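Local coordinates for DegV domain-containing protein Cgl2349/cg2579 (Corynebacterium glutamicum, PDB 3EGL), which binds long-chain fatty acids such as palmitate and may take part in lipid transport or fatty acid metabolism, at residues 31-36 and 40-45; 48-53 and 76-81; 84-89 and 94-99. One frame throughout, in Å; residues are numbered along the deposited sequence.

How the contacts relate
Contacts 1 and 3 involve the two outermost strands of the same five-stranded sheet, 40-43 and 94-97, and the centres of the two contacts lie about 22 Å apart. Contact 1 is a surface hairpin built on backbone hydrogen bonds. Contact 2 is small and buried, made of apolar touches between two helices, and contact 3, partly buried, sets the end of helix 78-86 on an edge strand through methyl groups, the Phe-89 ring and one bridging water. Contacts 2 and 3 share helix 78-86 and touch through Leu-50 and Ala-85. Contacts 1 and 2 meet through His-32 with Glu-49 and Leu-45 with Thr-78, and both reach the palmitate, whose carboxylate is shared between Thr-42 and Ser-76.

Contact 1: 31-36 and 40-45; sequences LHVMNN and RSTSGL. With PLM (palmitic acid), chain D.
Leu-31 sets its CD2 methyl 3.7 Å from CG of Leu-45, the two side chains crossing at about a right angle, while its CD1 faces C2 and C3 of the palmitate. At His-32 a reciprocal backbone pair forms with Ser-43: His-32 N meets Ser-43 O at 3.1 Å in a nearly straight bond (168°), and Ser-43 N returns a more bent one to His-32 O. The imidazole, its CG anti to the carbonyl carbon (chi1 -52°), brings CD2 edge-on to Gly-44 O at 3.4 Å, and its NE2 is hydrogen-bonded to Glu-49. Val-33 faces Thr-42 in a non-hydrogen-bonded pair of this antiparallel beta hairpin, whose second strand ends the sheet. On the face of Val-33, Thr-42 OG1 donates to palmitate O2 at 2.8 Å and is also hydrogen-bonded to His-250. The selenomethionine Met-34 forms the next hydrogen-bonded pair, its N 2.7 Å from Ser-41 O; its side chain, bent about CB-CG and CG-SE, carries SE to 3.7 Å from Ser-43 CB. Asn-35 stacks its amide on the guanidinium of Arg-40, the planes 23° apart and OD1 lying 3.4 Å above the centre of the Arg-40 group.

Contact 2: 48-53 and 76-81; sequences LELAAS and SSTWSA. With PLM (palmitic acid), chain D.
Within 48-53 it is Leu-50 that reaches the residues of 76-81, and one methyl does the work. Its CD1 lies 3.9 Å from CB of Ala-81 and 3.8 Å from C of the same residue, so that it rests on both the methyl and the backbone there. With CG of Leu-50 anti to the carbonyl carbon (chi1 -72°), the chain carries CD1 on to Ala-81, and the CB bonds of Leu-50 and Ala-81 point at each other's segment. The same CD1 comes within 3.9 Å of Thr-78 O, one turn earlier, while CG2 of Thr-78 is more distant. No hydrogen bond crosses the interface; the evidence is for a purely van der Waals contact, with 109 Å² buried in total. Further along the helix, Ala-82 and Ala-85 also pack on Leu-50, and Ile-29 of strand 26-35 touches it from the sheet.

Thr-78 has a second, polar role. Its N donates to Ser-76 OG at 3.2 Å, a capping bond at the start of the helix, and its OG1 donates to the same oxygen at 3.0 Å. With OG anti to its own N (chi1 -177°), Ser-76 donates to palmitate O1, 2.7 Å from OG. Three bonds therefore grip this hydroxyl and fix its rotation. Thr-78 is thus a second-shell residue that probably helps to position Ser-76; its OG1 is also hydrogen-bonded to Leu-45 N. The nearby helix start would probably favour a negatively charged carboxylate. The arrangement combines helix-helix packing against the five-stranded sheet of an alpha/beta domain with the capped helix start that forms part of the fatty-acid head-group site of this DegV protein.

Contact 3: 84-89 and 94-99; sequences TAAAVF and VRVVDT
Val-94 meets Ala-86 already at its CB, which lies 3.9 Å from the methyl CB of Ala-86. From there the two branches part. CG1, anti to the backbone N of Val-94 (chi1 180°), stays on Ala-86 and lies 3.9 Å from its CB. CG2 points to the other side and reaches Phe-89, where CD2 of the ring is 3.7 Å away, the two side chains approaching obliquely. One valine therefore touches both the last turn of helix 78-86 and the aromatic ring that follows it. Two residues along the strand, on the same side, Val-96 adds its CG2 at 3.8 Å from Ala-86 CB, so this small methyl is met by both valines.

The polar link runs through a water. It accepts from Val-94 N at 3.1 Å and lies 2.9 Å from Ala-86 O, to which it can donate. That carbonyl also takes the bond from Phe-89 N at 3.2 Å, which closes a type I beta turn from Ala-86 to Phe-89 and probably helps bring the ring to the strand. Beyond the contact, Phe-89 packs on Tyr-54, Ala-55 and Leu-58 of helix 47-60, while Arg-95 and Val-97 bond by their backbones to strand 66-69. Since strands 66-69 and 94-97 are parallel neighbours with helix 78-86 between them in the chain, the contact packs the crossover helix of a beta-alpha-beta unit against the second of its two parallel strands.

Contact 1: 31-36 and 40-45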
ATOM      1  N   LEU A  31     -10.507   5.185   3.780  1.00 25.41           N
ATOM      2  CA  LEU A  31     -10.012   6.518   4.197  1.00 25.77           C
ATOM      3  C   LEU A  31     -10.966   7.614   3.665  1.00 26.41           C
ATOM      4  O   LEU A  31     -11.828   7.326   2.840  1.00 26.71           O
ATOM      5  CB  LEU A  31      -8.601   6.748   3.664  1.00 24.86           C
ATOM      6  CG  LEU A  31      -7.587   5.677   4.054  1.00 25.61           C
ATOM      7  CD1 LEU A  31      -6.195   5.833   3.337  1.00 21.36           C
ATOM      8  CD2 LEU A  31      -7.479   5.688   5.573  1.00 25.32           C
ATOM      9  N   HIS A  32     -10.813   8.858   4.123  1.00 26.56           N
ATOM     10  CA  HIS A  32     -11.760   9.934   3.758  1.00 27.20           C
ATOM     11  C   HIS A  32     -11.276  10.898   2.681  1.00 28.25           C
ATOM     12  O   HIS A  32     -10.129  11.380   2.701  1.00 27.54           O
ATOM     13  CB  HIS A  32     -12.168  10.728   5.002  1.00 26.06           C
ATOM     14  CG  HIS A  32     -12.670   9.856   6.104  1.00 27.35           C
ATOM     15  ND1 HIS A  32     -13.918   9.271   6.071  1.00 28.90           N
ATOM     16  CD2 HIS A  32     -12.071   9.403   7.229  1.00 25.73           C
ATOM     17  CE1 HIS A  32     -14.078   8.517   7.142  1.00 23.79           C
ATOM     18  NE2 HIS A  32     -12.980   8.597   7.867  1.00 25.52           N
ATOM     19  N   VAL A  33     -12.182  11.186   1.753  1.00 30.13           N
ATOM     20  CA  VAL A  33     -12.006  12.261   0.794  1.00 32.41           C
ATOM     21  C   VAL A  33     -13.072  13.330   1.053  1.00 34.76           C
ATOM     22  O   VAL A  33     -14.265  13.051   0.991  1.00 34.05           O
ATOM     23  CB  VAL A  33     -12.066  11.748  -0.671  1.00 31.77           C
ATOM     24  CG1 VAL A  33     -12.124  12.914  -1.645  1.00 31.10           C
ATOM     25  CG2 VAL A  33     -10.849  10.919  -0.983  1.00 31.50           C
HETATM   26  N   MSE A  34     -12.636  14.543   1.381  1.00 38.60           N
HETATM   27  CA  MSE A  34     -13.571  15.664   1.540  1.00 42.40           C
HETATM   28  C   MSE A  34     -13.511  16.562   0.315  1.00 44.64           C
HETATM   29  O   MSE A  34     -12.470  17.118  -0.025  1.00 45.01           O
HETATM   30  CB  MSE A  34     -13.311  16.464   2.806  1.00 42.35           C
HETATM   31  CG  MSE A  34     -13.519  15.680   4.082  1.00 46.98           C
HETATM   32 SE   MSE A  34     -11.781  15.086   4.822  0.80 56.40          SE
HETATM   33  CE  MSE A  34     -11.573  16.591   6.071  1.00 52.84           C
ATOM     34  N   ASN A  35     -14.631  16.650  -0.380  1.00 47.54           N
ATOM     35  CA  ASN A  35     -14.725  17.511  -1.521  1.00 50.47           C
ATOM     36  C   ASN A  35     -15.521  18.699  -1.033  1.00 51.97           C
ATOM     37  O   ASN A  35     -16.748  18.664  -1.043  1.00 52.68           O
ATOM     38  CB  ASN A  35     -15.419  16.769  -2.670  1.00 50.86           C
ATOM     39  CG  ASN A  35     -15.132  17.390  -4.036  1.00 53.39           C
ATOM     40  OD1 ASN A  35     -14.060  17.952  -4.269  1.00 55.98           O
ATOM     41  ND2 ASN A  35     -16.104  17.295  -4.947  1.00 56.06           N
ATOM     42  N   ASN A  36     -14.837  19.721  -0.523  1.00 53.92           N
ATOM     43  CA  ASN A  36     -15.546  20.896   0.018  1.00 55.76           C
ATOM     44  C   ASN A  36     -15.087  22.240  -0.552  1.00 56.19           C
ATOM     45  O   ASN A  36     -14.026  22.767  -0.200  1.00 56.16           O
ATOM     46  CB  ASN A  36     -15.702  20.896   1.571  1.00 56.55           C
ATOM     47  CG  ASN A  36     -14.385  20.601   2.329  1.00 58.31           C
ATOM     48  OD1 ASN A  36     -13.427  21.385   2.277  1.00 61.09           O
ATOM     49  ND2 ASN A  36     -14.367  19.492   3.079  1.00 58.05           N
ATOM     50  N   ARG A  40     -10.033  19.096  -3.134  1.00 46.68           N
ATOM     51  CA  ARG A  40     -10.191  17.827  -2.478  1.00 43.82           C
ATOM     52  C   ARG A  40      -9.158  17.729  -1.375  1.00 40.70           C
ATOM     53  O   ARG A  40      -8.041  18.221  -1.521  1.00 40.04           O
ATOM     54  CB  ARG A  40     -10.063  16.681  -3.474  1.00 44.13           C
ATOM     55  CG  ARG A  40     -11.359  16.415  -4.148  1.00 46.34           C
ATOM     56  CD  ARG A  40     -11.293  15.225  -5.047  1.00 51.50           C
ATOM     57  NE  ARG A  40     -12.555  15.060  -5.770  1.00 57.65           N
ATOM     58  CZ  ARG A  40     -12.951  15.813  -6.808  1.00 60.43           C
ATOM     59  NH1 ARG A  40     -12.194  16.817  -7.262  1.00 60.99           N
ATOM     60  NH2 ARG A  40     -14.116  15.563  -7.399  1.00 61.39           N
ATOM     61  N   SER A  41      -9.552  17.144  -0.253  1.00 36.85           N
ATOM     62  CA  SER A  41      -8.574  16.789   0.775  1.00 34.04           C
ATOM     63  C   SER A  41      -8.932  15.459   1.402  1.00 31.89           C
ATOM     64  O   SER A  41      -9.993  14.869   1.109  1.00 30.42           O
ATOM     65  CB  SER A  41      -8.429  17.871   1.838  1.00 33.01           C
ATOM     66  OG  SER A  41      -9.671  18.080   2.444  1.00 34.11           O
ATOM     67  N   THR A  42      -8.028  14.986   2.249  1.00 29.92           N
ATOM     68  CA  THR A  42      -8.127  13.643   2.768  1.00 28.31           C
ATOM     69  C   THR A  42      -7.893  13.599   4.256  1.00 27.71           C
ATOM     70  O   THR A  42      -7.350  14.503   4.842  1.00 27.50           O
ATOM     71  CB  THR A  42      -7.169  12.660   2.051  1.00 27.72           C
ATOM     72  OG1 THR A  42      -5.815  12.849   2.499  1.00 27.29           O
ATOM     73  CG2 THR A  42      -7.254  12.814   0.529  1.00 27.38           C
ATOM     74  N   SER A  43      -8.262  12.486   4.847  1.00 27.30           N
ATOM     75  CA  SER A  43      -8.247  12.345   6.266  1.00 26.39           C
ATOM     76  C   SER A  43      -8.001  10.866   6.616  1.00 25.55           C
ATOM     77  O   SER A  43      -8.545   9.952   5.979  1.00 25.08           O
ATOM     78  CB  SER A  43      -9.617  12.786   6.719  1.00 26.56           C
ATOM     79  OG  SER A  43      -9.706  12.713   8.087  1.00 29.88           O
ATOM     80  N   GLY A  44      -7.165  10.623   7.609  1.00 24.56           N
ATOM     81  CA  GLY A  44      -6.991   9.259   8.112  1.00 24.65           C
ATOM     82  C   GLY A  44      -8.207   8.760   8.873  1.00 24.26           C
ATOM     83  O   GLY A  44      -9.194   9.481   9.031  1.00 24.39           O
ATOM     84  N   LEU A  45      -8.161   7.503   9.301  1.00 24.04           N
ATOM     85  CA  LEU A  45      -9.250   6.941  10.081  1.00 23.44           C
ATOM     86  C   LEU A  45      -9.111   7.350  11.526  1.00 23.49           C
ATOM     87  O   LEU A  45      -7.994   7.351  12.049  1.00 23.49           O
ATOM     88  CB  LEU A  45      -9.208   5.440  10.017  1.00 23.59           C
ATOM     89  CG  LEU A  45      -9.515   4.891   8.617  1.00 25.93           C
ATOM     90  CD1 LEU A  45      -9.184   3.396   8.544  1.00 20.73           C
ATOM     91  CD2 LEU A  45     -10.968   5.203   8.218  1.00 23.34           C
TER
HETATM   92  C1  PLM D 275      -4.721  10.687   5.123  1.00 33.86           C
HETATM   93  O1  PLM D 275      -4.006  10.400   6.099  1.00 34.50           O
HETATM   94  O2  PLM D 275      -5.079  11.869   4.987  1.00 35.94           O
HETATM   95  C2  PLM D 275      -5.138   9.677   4.096  1.00 32.48           C
HETATM   96  C3  PLM D 275      -3.887   9.179   3.377  1.00 32.61           C
HETATM   97  C4  PLM D 275      -3.307  10.100   2.334  1.00 29.76           C
HETATM   98  C5  PLM D 275      -1.871   9.624   2.123  1.00 29.72           C
HETATM   99  C6  PLM D 275      -1.187  10.327   0.979  1.00 29.49           C
HETATM  100  C7  PLM D 275       0.234   9.820   0.886  1.00 33.51           C
HETATM  101  C8  PLM D 275       0.921  10.113  -0.457  1.00 35.50           C
HETATM  102  C9  PLM D 275       0.389   9.182  -1.548  1.00 39.16           C
HETATM  103  CA  PLM D 275       1.374   9.010  -2.713  1.00 42.05           C
HETATM  104  CB  PLM D 275       0.704   8.498  -3.982  1.00 42.46           C
HETATM  105  CC  PLM D 275       0.028   7.121  -3.897  1.00 43.38           C
HETATM  106  CD  PLM D 275       0.998   6.017  -4.284  1.00 43.65           C
HETATM  107  CE  PLM D 275       0.308   4.789  -4.844  1.00 41.57           C
HETATM  108  CF  PLM D 275       0.440   3.600  -3.886  1.00 41.04           C
HETATM  109  CG  PLM D 275       1.615   2.673  -4.191  1.00 36.32           C

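Contact 2: 48-53 and 76-81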
ATOM      1  N   LEU A  48     -12.156   6.178  16.876  1.00 20.67           N
ATOM      2  CA  LEU A  48     -13.533   5.786  17.051  1.00 21.90           C
ATOM      3  C   LEU A  48     -14.057   4.839  15.918  1.00 21.58           C
ATOM      4  O   LEU A  48     -14.755   3.871  16.191  1.00 20.31           O
ATOM      5  CB  LEU A  48     -14.380   7.051  17.162  1.00 21.69           C
ATOM      6  CG  LEU A  48     -15.734   6.953  17.805  1.00 24.49           C
ATOM      7  CD1 LEU A  48     -15.539   6.721  19.299  1.00 25.20           C
ATOM      8  CD2 LEU A  48     -16.565   8.253  17.525  1.00 26.47           C
ATOM      9  N   GLU A  49     -13.686   5.114  14.672  1.00 21.54           N
ATOM     10  CA  GLU A  49     -14.167   4.330  13.552  1.00 22.93           C
ATOM     11  C   GLU A  49     -13.430   3.022  13.573  1.00 22.35           C
ATOM     12  O   GLU A  49     -13.968   2.031  13.108  1.00 21.74           O
ATOM     13  CB  GLU A  49     -13.851   4.971  12.184  1.00 22.89           C
ATOM     14  CG  GLU A  49     -14.311   6.370  11.950  1.00 30.42           C
ATOM     15  CD  GLU A  49     -13.729   6.871  10.610  1.00 40.90           C
ATOM     16  OE1 GLU A  49     -12.690   7.597  10.593  1.00 39.88           O
ATOM     17  OE2 GLU A  49     -14.270   6.427   9.556  1.00 47.24           O
ATOM     18  N   LEU A  50     -12.177   3.030  14.031  1.00 21.93           N
ATOM     19  CA  LEU A  50     -11.440   1.784  14.087  1.00 22.05           C
ATOM     20  C   LEU A  50     -11.943   0.885  15.223  1.00 21.68           C
ATOM     21  O   LEU A  50     -12.054  -0.339  15.040  1.00 22.09           O
ATOM     22  CB  LEU A  50      -9.927   2.024  14.156  1.00 22.59           C
ATOM     23  CG  LEU A  50      -9.339   2.520  12.826  1.00 22.84           C
ATOM     24  CD1 LEU A  50      -7.940   3.087  13.014  1.00 19.61           C
ATOM     25  CD2 LEU A  50      -9.327   1.351  11.809  1.00 20.60           C
ATOM     26  N   ALA A  51     -12.293   1.480  16.370  1.00 20.54           N
ATOM     27  CA  ALA A  51     -12.843   0.693  17.463  1.00 20.31           C
ATOM     28  C   ALA A  51     -14.079  -0.068  16.957  1.00 21.17           C
ATOM     29  O   ALA A  51     -14.214  -1.268  17.204  1.00 21.44           O
ATOM     30  CB  ALA A  51     -13.200   1.545  18.665  1.00 18.00           C
ATOM     31  N   ALA A  52     -14.946   0.632  16.222  1.00 21.60           N
ATOM     32  CA  ALA A  52     -16.171   0.048  15.687  1.00 22.31           C
ATOM     33  C   ALA A  52     -15.837  -1.028  14.679  1.00 23.19           C
ATOM     34  O   ALA A  52     -16.380  -2.132  14.711  1.00 24.63           O
ATOM     35  CB  ALA A  52     -17.049   1.122  15.046  1.00 21.57           C
ATOM     36  N   SER A  53     -14.902  -0.726  13.814  1.00 22.93           N
ATOM     37  CA  SER A  53     -14.598  -1.614  12.759  1.00 24.30           C
ATOM     38  C   SER A  53     -13.967  -2.933  13.303  1.00 24.28           C
ATOM     39  O   SER A  53     -14.329  -4.046  12.870  1.00 23.42           O
ATOM     40  CB  SER A  53     -13.643  -0.887  11.861  1.00 24.17           C
ATOM     41  OG  SER A  53     -13.458  -1.652  10.731  1.00 31.16           O
ATOM     42  N   SER A  76       0.265   9.100   7.363  1.00 22.34           N
ATOM     43  CA  SER A  76      -1.119   9.220   7.843  1.00 21.16           C
ATOM     44  C   SER A  76      -1.224   9.071   9.361  1.00 21.00           C
ATOM     45  O   SER A  76      -0.408   8.372   9.989  1.00 21.55           O
ATOM     46  CB  SER A  76      -1.972   8.149   7.171  1.00 19.84           C
ATOM     47  OG  SER A  76      -3.336   8.285   7.580  1.00 22.84           O
ATOM     48  N   SER A  77      -2.249   9.681   9.945  1.00 20.39           N
ATOM     49  CA  SER A  77      -2.527   9.522  11.374  1.00 19.98           C
ATOM     50  C   SER A  77      -3.225   8.175  11.658  1.00 20.14           C
ATOM     51  O   SER A  77      -3.527   7.852  12.792  1.00 20.70           O
ATOM     52  CB  SER A  77      -3.420  10.665  11.845  1.00 20.07           C
ATOM     53  OG  SER A  77      -4.696  10.659  11.171  1.00 22.28           O
ATOM     54  N   THR A  78      -3.451   7.366  10.631  1.00 19.72           N
ATOM     55  CA  THR A  78      -4.231   6.143  10.801  1.00 19.44           C
ATOM     56  C   THR A  78      -3.669   5.143  11.786  1.00 20.11           C
ATOM     57  O   THR A  78      -4.389   4.651  12.659  1.00 22.09           O
ATOM     58  CB  THR A  78      -4.531   5.495   9.426  1.00 18.68           C
ATOM     59  OG1 THR A  78      -5.376   6.394   8.707  1.00 20.11           O
ATOM     60  CG2 THR A  78      -5.285   4.189   9.582  1.00 17.32           C
ATOM     61  N   TRP A  79      -2.401   4.810  11.653  1.00 20.21           N
ATOM     62  CA  TRP A  79      -1.750   3.882  12.562  1.00 20.67           C
ATOM     63  C   TRP A  79      -1.867   4.290  14.042  1.00 20.28           C
ATOM     64  O   TRP A  79      -2.102   3.456  14.943  1.00 21.88           O
ATOM     65  CB  TRP A  79      -0.261   3.808  12.214  1.00 21.31           C
ATOM     66  CG  TRP A  79       0.538   2.983  13.203  1.00 20.50           C
ATOM     67  CD1 TRP A  79       0.609   1.626  13.234  1.00 20.38           C
ATOM     68  CD2 TRP A  79       1.322   3.455  14.314  1.00 19.45           C
ATOM     69  NE1 TRP A  79       1.434   1.212  14.256  1.00 23.02           N
ATOM     70  CE2 TRP A  79       1.873   2.313  14.946  1.00 21.23           C
ATOM     71  CE3 TRP A  79       1.630   4.716  14.821  1.00 20.58           C
ATOM     72  CZ2 TRP A  79       2.718   2.401  16.048  1.00 18.25           C
ATOM     73  CZ3 TRP A  79       2.466   4.806  15.920  1.00 20.43           C
ATOM     74  CH2 TRP A  79       3.001   3.647  16.522  1.00 20.99           C
ATOM     75  N   SER A  80      -1.694   5.566  14.293  1.00 19.81           N
ATOM     76  CA  SER A  80      -1.795   6.100  15.636  1.00 19.60           C
ATOM     77  C   SER A  80      -3.230   5.903  16.176  1.00 19.93           C
ATOM     78  O   SER A  80      -3.438   5.606  17.378  1.00 20.15           O
ATOM     79  CB  SER A  80      -1.410   7.580  15.600  1.00 19.47           C
ATOM     80  OG  SER A  80      -1.319   8.098  16.922  1.00 20.73           O
ATOM     81  N   ALA A  81      -4.221   6.067  15.289  1.00 19.93           N
ATOM     82  CA  ALA A  81      -5.631   5.822  15.656  1.00 20.09           C
ATOM     83  C   ALA A  81      -5.857   4.328  15.889  1.00 19.65           C
ATOM     84  O   ALA A  81      -6.570   3.935  16.794  1.00 20.38           O
ATOM     85  CB  ALA A  81      -6.581   6.362  14.611  1.00 18.43           C
TER
HETATM   86  C1  PLM D 275      -4.721  10.687   5.123  1.00 33.86           C
HETATM   87  O1  PLM D 275      -4.006  10.400   6.099  1.00 34.50           O
HETATM   88  O2  PLM D 275      -5.079  11.869   4.987  1.00 35.94           O
HETATM   89  C2  PLM D 275      -5.138   9.677   4.096  1.00 32.48           C
HETATM   90  C3  PLM D 275      -3.887   9.179   3.377  1.00 32.61           C
HETATM   91  C4  PLM D 275      -3.307  10.100   2.334  1.00 29.76           C
HETATM   92  C5  PLM D 275      -1.871   9.624   2.123  1.00 29.72           C
HETATM   93  C6  PLM D 275      -1.187  10.327   0.979  1.00 29.49           C
HETATM   94  C7  PLM D 275       0.234   9.820   0.886  1.00 33.51           C
HETATM   95  C8  PLM D 275       0.921  10.113  -0.457  1.00 35.50           C
HETATM   96  C9  PLM D 275       0.389   9.182  -1.548  1.00 39.16           C
HETATM   97  CA  PLM D 275       1.374   9.010  -2.713  1.00 42.05           C
HETATM   98  CB  PLM D 275       0.704   8.498  -3.982  1.00 42.46           C
HETATM   99  CC  PLM D 275       0.028   7.121  -3.897  1.00 43.38           C
HETATM  100  CD  PLM D 275       0.998   6.017  -4.284  1.00 43.65           C
HETATM  101  CE  PLM D 275       0.308   4.789  -4.844  1.00 41.57           C
HETATM  102  CF  PLM D 275       0.440   3.600  -3.886  1.00 41.04           C
HETATM  103  CG  PLM D 275       1.615   2.673  -4.191  1.00 36.32           C

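Contact 3: 84-89 and 94-99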
ATOM      1  N   THR A  84      -4.539   3.163  19.330  1.00 20.09           N
ATOM      2  CA  THR A  84      -5.496   3.606  20.339  1.00 19.62           C
ATOM      3  C   THR A  84      -6.739   2.690  20.330  1.00 19.86           C
ATOM      4  O   THR A  84      -7.160   2.231  21.388  1.00 19.53           O
ATOM      5  CB  THR A  84      -5.907   5.077  20.087  1.00 20.51           C
ATOM      6  OG1 THR A  84      -4.724   5.896  20.018  1.00 20.25           O
ATOM      7  CG2 THR A  84      -6.839   5.584  21.193  1.00 18.72           C
ATOM      8  N   ALA A  85      -7.314   2.396  19.150  1.00 19.36           N
ATOM      9  CA  ALA A  85      -8.511   1.506  19.115  1.00 19.72           C
ATOM     10  C   ALA A  85      -8.189   0.077  19.578  1.00 20.02           C
ATOM     11  O   ALA A  85      -8.978  -0.547  20.297  1.00 19.71           O
ATOM     12  CB  ALA A  85      -9.180   1.481  17.727  1.00 18.10           C
ATOM     13  N   ALA A  86      -7.035  -0.443  19.151  1.00 19.84           N
ATOM     14  CA  ALA A  86      -6.629  -1.790  19.546  1.00 20.31           C
ATOM     15  C   ALA A  86      -6.504  -1.938  21.087  1.00 20.97           C
ATOM     16  O   ALA A  86      -6.829  -2.983  21.631  1.00 21.65           O
ATOM     17  CB  ALA A  86      -5.362  -2.201  18.854  1.00 19.12           C
ATOM     18  N   ALA A  87      -6.103  -0.883  21.788  1.00 21.40           N
ATOM     19  CA  ALA A  87      -5.890  -0.972  23.220  1.00 22.14           C
ATOM     20  C   ALA A  87      -7.229  -1.034  23.954  1.00 23.66           C
ATOM     21  O   ALA A  87      -7.281  -1.116  25.182  1.00 24.24           O
ATOM     22  CB  ALA A  87      -5.066   0.205  23.697  1.00 20.73           C
ATOM     23  N   VAL A  88      -8.321  -0.957  23.218  1.00 24.83           N
ATOM     24  CA  VAL A  88      -9.613  -0.962  23.865  1.00 26.59           C
ATOM     25  C   VAL A  88     -10.084  -2.437  24.061  1.00 26.51           C
ATOM     26  O   VAL A  88     -10.973  -2.706  24.845  1.00 26.71           O
ATOM     27  CB  VAL A  88     -10.618  -0.055  23.070  1.00 26.77           C
ATOM     28  CG1 VAL A  88     -11.640  -0.871  22.328  1.00 29.07           C
ATOM     29  CG2 VAL A  88     -11.351   0.809  23.986  1.00 29.04           C
ATOM     30  N   PHE A  89      -9.456  -3.384  23.375  1.00 26.05           N
ATOM     31  CA  PHE A  89      -9.840  -4.793  23.476  1.00 26.28           C
ATOM     32  C   PHE A  89      -8.890  -5.522  24.414  1.00 27.85           C
ATOM     33  O   PHE A  89      -7.887  -4.984  24.802  1.00 28.12           O
ATOM     34  CB  PHE A  89      -9.906  -5.426  22.078  1.00 24.42           C
ATOM     35  CG  PHE A  89     -10.812  -4.686  21.159  1.00 22.14           C
ATOM     36  CD1 PHE A  89     -12.197  -4.891  21.210  1.00 20.84           C
ATOM     37  CD2 PHE A  89     -10.310  -3.694  20.312  1.00 18.10           C
ATOM     38  CE1 PHE A  89     -13.095  -4.121  20.376  1.00 21.22           C
ATOM     39  CE2 PHE A  89     -11.187  -2.909  19.475  1.00 17.42           C
ATOM     40  CZ  PHE A  89     -12.576  -3.126  19.507  1.00 18.15           C
ATOM     41  N   VAL A  94      -6.464  -7.660  18.935  1.00 26.15           N
ATOM     42  CA  VAL A  94      -6.217  -6.954  17.723  1.00 25.55           C
ATOM     43  C   VAL A  94      -4.725  -6.708  17.585  1.00 26.51           C
ATOM     44  O   VAL A  94      -4.113  -6.012  18.431  1.00 27.46           O
ATOM     45  CB  VAL A  94      -6.921  -5.564  17.677  1.00 25.49           C
ATOM     46  CG1 VAL A  94      -6.592  -4.860  16.317  1.00 22.44           C
ATOM     47  CG2 VAL A  94      -8.402  -5.712  17.843  1.00 22.02           C
ATOM     48  N   ARG A  95      -4.137  -7.252  16.525  1.00 24.95           N
ATOM     49  CA  ARG A  95      -2.755  -6.999  16.281  1.00 24.78           C
ATOM     50  C   ARG A  95      -2.594  -5.984  15.114  1.00 25.11           C
ATOM     51  O   ARG A  95      -2.994  -6.268  13.978  1.00 25.30           O
ATOM     52  CB  ARG A  95      -2.086  -8.307  15.973  1.00 23.99           C
ATOM     53  CG  ARG A  95      -0.666  -8.158  15.485  1.00 25.39           C
ATOM     54  CD  ARG A  95       0.320  -8.078  16.614  1.00 24.03           C
ATOM     55  NE  ARG A  95       0.237  -9.219  17.538  1.00 25.88           N
ATOM     56  CZ  ARG A  95       1.142 -10.191  17.616  1.00 27.19           C
ATOM     57  NH1 ARG A  95       2.202 -10.176  16.798  1.00 27.22           N
ATOM     58  NH2 ARG A  95       0.998 -11.177  18.519  1.00 23.85           N
ATOM     59  N   VAL A  96      -2.027  -4.813  15.409  1.00 24.47           N
ATOM     60  CA  VAL A  96      -1.781  -3.769  14.401  1.00 24.34           C
ATOM     61  C   VAL A  96      -0.353  -3.906  13.801  1.00 24.33           C
ATOM     62  O   VAL A  96       0.630  -3.730  14.491  1.00 23.55           O
ATOM     63  CB  VAL A  96      -1.921  -2.332  15.013  1.00 24.06           C
ATOM     64  CG1 VAL A  96      -1.729  -1.272  13.930  1.00 21.26           C
ATOM     65  CG2 VAL A  96      -3.252  -2.171  15.669  1.00 22.64           C
ATOM     66  N   VAL A  97      -0.262  -4.194  12.512  1.00 25.40           N
ATOM     67  CA  VAL A  97       1.027  -4.335  11.861  1.00 26.72           C
ATOM     68  C   VAL A  97       1.555  -2.914  11.666  1.00 27.83           C
ATOM     69  O   VAL A  97       0.792  -2.026  11.225  1.00 28.53           O
ATOM     70  CB  VAL A  97       0.877  -5.061  10.495  1.00 26.90           C
ATOM     71  CG1 VAL A  97       2.244  -5.208   9.725  1.00 26.53           C
ATOM     72  CG2 VAL A  97       0.237  -6.408  10.686  1.00 26.89           C
ATOM     73  N   ASP A  98       2.814  -2.662  12.028  1.00 27.19           N
ATOM     74  CA  ASP A  98       3.393  -1.326  11.734  1.00 27.49           C
ATOM     75  C   ASP A  98       3.984  -1.370  10.320  1.00 27.56           C
ATOM     76  O   ASP A  98       5.130  -1.756  10.161  1.00 27.54           O
ATOM     77  CB  ASP A  98       4.493  -0.963  12.748  1.00 27.04           C
ATOM     78  CG  ASP A  98       5.005   0.471  12.582  1.00 27.16           C
ATOM     79  OD1 ASP A  98       4.689   1.071  11.537  1.00 30.13           O
ATOM     80  OD2 ASP A  98       5.701   1.008  13.495  1.00 24.94           O
ATOM     81  N   THR A  99       3.236  -0.986   9.297  1.00 27.78           N
ATOM     82  CA  THR A  99       3.664  -1.378   7.939  1.00 28.19           C
ATOM     83  C   THR A  99       4.845  -0.599   7.327  1.00 28.79           C
ATOM     84  O   THR A  99       5.644  -1.170   6.596  1.00 29.84           O
ATOM     85  CB  THR A  99       2.498  -1.351   6.925  1.00 28.36           C
ATOM     86  OG1 THR A  99       2.171   0.007   6.634  1.00 26.22           O
ATOM     87  CG2 THR A  99       1.264  -2.087   7.461  1.00 26.14           C
TER
HETATM   88  O   HOH W   1      -6.003  -5.778  21.318  1.00 21.73           O